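Side-chain contact in Lin0012 protein (Listeria innocua, PDB 3K17), which probably phosphorylates phosphomevalonate with ATP in the mevalonate pathway to isopentenyl diphosphate, as a kinase of the GHMP family: residues 127-132 against 166-171. Sequence-based numbering, arbitrary orientation.
Sequences VINALM and SCMYGG
M168, here a selenomethionine, reaches across from the last turn of helix 162-169 and sets its selenium against the carboxamide of N129, the two side chains meeting slantwise. The selenium lies 3.7 Å from N129 ND2 and 3.8 Å from N129 OD1, facing the O–C–N end of the group but raised out of the amide plane. M168 has CG anti to the backbone N (chi1 176°); bends at chi2 and chi3 then turn the terminal methyl to I128, where M168 CE approaches I128 CG2 at 4.4 Å, a loose apolar touch. A long, unbranched, flexible thioether, with selenium replacing sulfur, can border both neighbours, and the CG2 branch of I128 offers the methyl an apolar surface. N129 also joins the helices by a water, which accepts from N129 ND2 (3.1 Å) and donates to the carbonyl M168 O (2.8 Å). This water and the selenium lie on opposite sides of the amide plane. Having donor and acceptor in one buried group, N129 also takes a bond from K144 NZ at OD1; together these should hold the amide's rotation. Within the GHMP kinase N-terminal region, helix 119-135 here faces the end of helix 162-169, just before G170, whose positive phi favours glycine; M141 and K144 of helix 141-156 pack on M168, while I11 of strand 7-18 touches N129 and C167.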
ATOM      1  N   VAL A 127     -23.053 -25.511   7.247  1.00 15.12           N
ATOM      2  CA  VAL A 127     -21.667 -25.930   7.379  1.00 13.57           C
ATOM      3  C   VAL A 127     -21.431 -26.599   8.741  1.00 15.50           C
ATOM      4  O   VAL A 127     -20.846 -27.686   8.816  1.00 14.04           O
ATOM      5  CB  VAL A 127     -20.704 -24.720   7.222  1.00 13.94           C
ATOM      6  CG1 VAL A 127     -19.280 -25.107   7.647  1.00  9.28           C
ATOM      7  CG2 VAL A 127     -20.714 -24.243   5.758  1.00 11.38           C
ATOM      8  N   ILE A 128     -21.893 -25.960   9.813  1.00 12.91           N
ATOM      9  CA  ILE A 128     -21.688 -26.521  11.147  1.00 15.41           C
ATOM     10  C   ILE A 128     -22.350 -27.895  11.252  1.00 17.12           C
ATOM     11  O   ILE A 128     -21.731 -28.854  11.718  1.00 17.80           O
ATOM     12  CB  ILE A 128     -22.241 -25.583  12.249  1.00 17.27           C
ATOM     13  CG1 ILE A 128     -21.471 -24.248  12.238  1.00 15.00           C
ATOM     14  CG2 ILE A 128     -22.150 -26.269  13.631  1.00 15.98           C
ATOM     15  CD1 ILE A 128     -19.969 -24.376  12.435  1.00 13.41           C
ATOM     16  N   ASN A 129     -23.602 -27.995  10.816  1.00 18.37           N
ATOM     17  CA  ASN A 129     -24.298 -29.274  10.876  1.00 19.40           C
ATOM     18  C   ASN A 129     -23.634 -30.341  10.035  1.00 19.89           C
ATOM     19  O   ASN A 129     -23.510 -31.487  10.473  1.00 19.03           O
ATOM     20  CB  ASN A 129     -25.753 -29.136  10.449  1.00 19.73           C
ATOM     21  CG  ASN A 129     -26.666 -28.869  11.620  1.00 22.40           C
ATOM     22  OD1 ASN A 129     -26.364 -29.255  12.742  1.00 29.31           O
ATOM     23  ND2 ASN A 129     -27.793 -28.226  11.366  1.00 26.16           N
ATOM     24  N   ALA A 130     -23.208 -29.975   8.831  1.00 16.96           N
ATOM     25  CA  ALA A 130     -22.552 -30.934   7.950  1.00 17.62           C
ATOM     26  C   ALA A 130     -21.241 -31.472   8.527  1.00 18.02           C
ATOM     27  O   ALA A 130     -20.980 -32.666   8.456  1.00 21.06           O
ATOM     28  CB  ALA A 130     -22.295 -30.305   6.582  1.00 17.02           C
ATOM     29  N   LEU A 131     -20.412 -30.603   9.096  1.00 19.78           N
ATOM     30  CA  LEU A 131     -19.132 -31.051   9.641  1.00 18.83           C
ATOM     31  C   LEU A 131     -19.279 -31.793  10.964  1.00 20.68           C
ATOM     32  O   LEU A 131     -18.500 -32.702  11.254  1.00 19.78           O
ATOM     33  CB  LEU A 131     -18.160 -29.871   9.805  1.00 17.96           C
ATOM     34  CG  LEU A 131     -17.649 -29.265   8.481  1.00 19.56           C
ATOM     35  CD1 LEU A 131     -16.832 -28.013   8.740  1.00 15.71           C
ATOM     36  CD2 LEU A 131     -16.819 -30.297   7.742  1.00 18.43           C
HETATM   37  N   MSE A 132     -20.258 -31.404  11.775  1.00 20.60           N
HETATM   38  CA  MSE A 132     -20.463 -32.092  13.037  1.00 22.49           C
HETATM   39  C   MSE A 132     -21.052 -33.478  12.775  1.00 22.64           C
HETATM   40  O   MSE A 132     -20.630 -34.459  13.386  1.00 23.79           O
HETATM   41  CB  MSE A 132     -21.383 -31.296  13.963  1.00 22.46           C
HETATM   42  CG  MSE A 132     -20.771 -30.004  14.504  1.00 24.61           C
HETATM   43 SE   MSE A 132     -19.047 -30.208  15.368  1.00 35.40          SE
HETATM   44  CE  MSE A 132     -17.894 -29.799  13.846  1.00 28.91           C
ATOM     45  N   SER A 166     -33.036 -19.907  14.645  1.00 15.82           N
ATOM     46  CA  SER A 166     -34.166 -20.378  13.868  1.00 14.53           C
ATOM     47  C   SER A 166     -33.755 -21.387  12.805  1.00 16.18           C
ATOM     48  O   SER A 166     -34.419 -22.407  12.635  1.00 15.33           O
ATOM     49  CB  SER A 166     -34.887 -19.188  13.231  1.00 14.78           C
ATOM     50  OG  SER A 166     -35.961 -19.627  12.421  1.00 13.04           O
ATOM     51  N   CYS A 167     -32.664 -21.108  12.084  1.00 14.94           N
ATOM     52  CA  CYS A 167     -32.190 -22.024  11.044  1.00 14.28           C
ATOM     53  C   CYS A 167     -31.725 -23.356  11.645  1.00 15.15           C
ATOM     54  O   CYS A 167     -31.949 -24.423  11.073  1.00 15.95           O
ATOM     55  CB  CYS A 167     -31.039 -21.384  10.259  1.00 12.98           C
ATOM     56  SG  CYS A 167     -31.556 -19.920   9.319  1.00 16.00           S
HETATM   57  N   MSE A 168     -31.087 -23.280  12.805  1.00 15.76           N
HETATM   58  CA  MSE A 168     -30.578 -24.465  13.495  1.00 18.61           C
HETATM   59  C   MSE A 168     -31.686 -25.345  14.100  1.00 18.23           C
HETATM   60  O   MSE A 168     -31.684 -26.563  13.926  1.00 18.42           O
HETATM   61  CB  MSE A 168     -29.614 -24.022  14.599  1.00 21.40           C
HETATM   62  CG  MSE A 168     -29.063 -25.131  15.480  1.00 28.51           C
HETATM   63 SE   MSE A 168     -27.831 -26.269  14.533  1.00 44.19          SE
HETATM   64  CE  MSE A 168     -26.287 -25.072  14.544  1.00 33.33           C
ATOM     65  N   TYR A 169     -32.630 -24.712  14.791  1.00 17.63           N
ATOM     66  CA  TYR A 169     -33.718 -25.420  15.475  1.00 20.18           C
ATOM     67  C   TYR A 169     -34.947 -25.765  14.646  1.00 20.38           C
ATOM     68  O   TYR A 169     -35.649 -26.728  14.956  1.00 20.66           O
ATOM     69  CB  TYR A 169     -34.165 -24.619  16.709  1.00 18.17           C
ATOM     70  CG  TYR A 169     -33.199 -24.700  17.864  1.00 21.34           C
ATOM     71  CD1 TYR A 169     -31.895 -24.224  17.743  1.00 22.92           C
ATOM     72  CD2 TYR A 169     -33.571 -25.306  19.064  1.00 22.90           C
ATOM     73  CE1 TYR A 169     -30.980 -24.358  18.784  1.00 24.06           C
ATOM     74  CE2 TYR A 169     -32.667 -25.444  20.111  1.00 22.73           C
ATOM     75  CZ  TYR A 169     -31.376 -24.973  19.966  1.00 24.62           C
ATOM     76  OH  TYR A 169     -30.471 -25.138  20.989  1.00 24.55           O
ATOM     77  N   GLY A 170     -35.211 -24.997  13.592  1.00 18.81           N
ATOM     78  CA  GLY A 170     -36.391 -25.261  12.786  1.00 15.79           C
ATOM     79  C   GLY A 170     -37.646 -24.883  13.565  1.00 15.31           C
ATOM     80  O   GLY A 170     -37.563 -24.321  14.660  1.00 13.83           O
ATOM     81  N   GLY A 171     -38.809 -25.178  12.997  1.00 17.06           N
ATOM     82  CA  GLY A 171     -40.064 -24.859  13.656  1.00 15.85           C
ATOM     83  C   GLY A 171     -40.211 -23.413  14.088  1.00 18.98           C
ATOM     84  O   GLY A 171     -39.649 -22.502  13.471  1.00 16.37           O
TER
HETATM   85  O   HOH W   1     -29.955 -28.727  13.463  1.00 34.05           O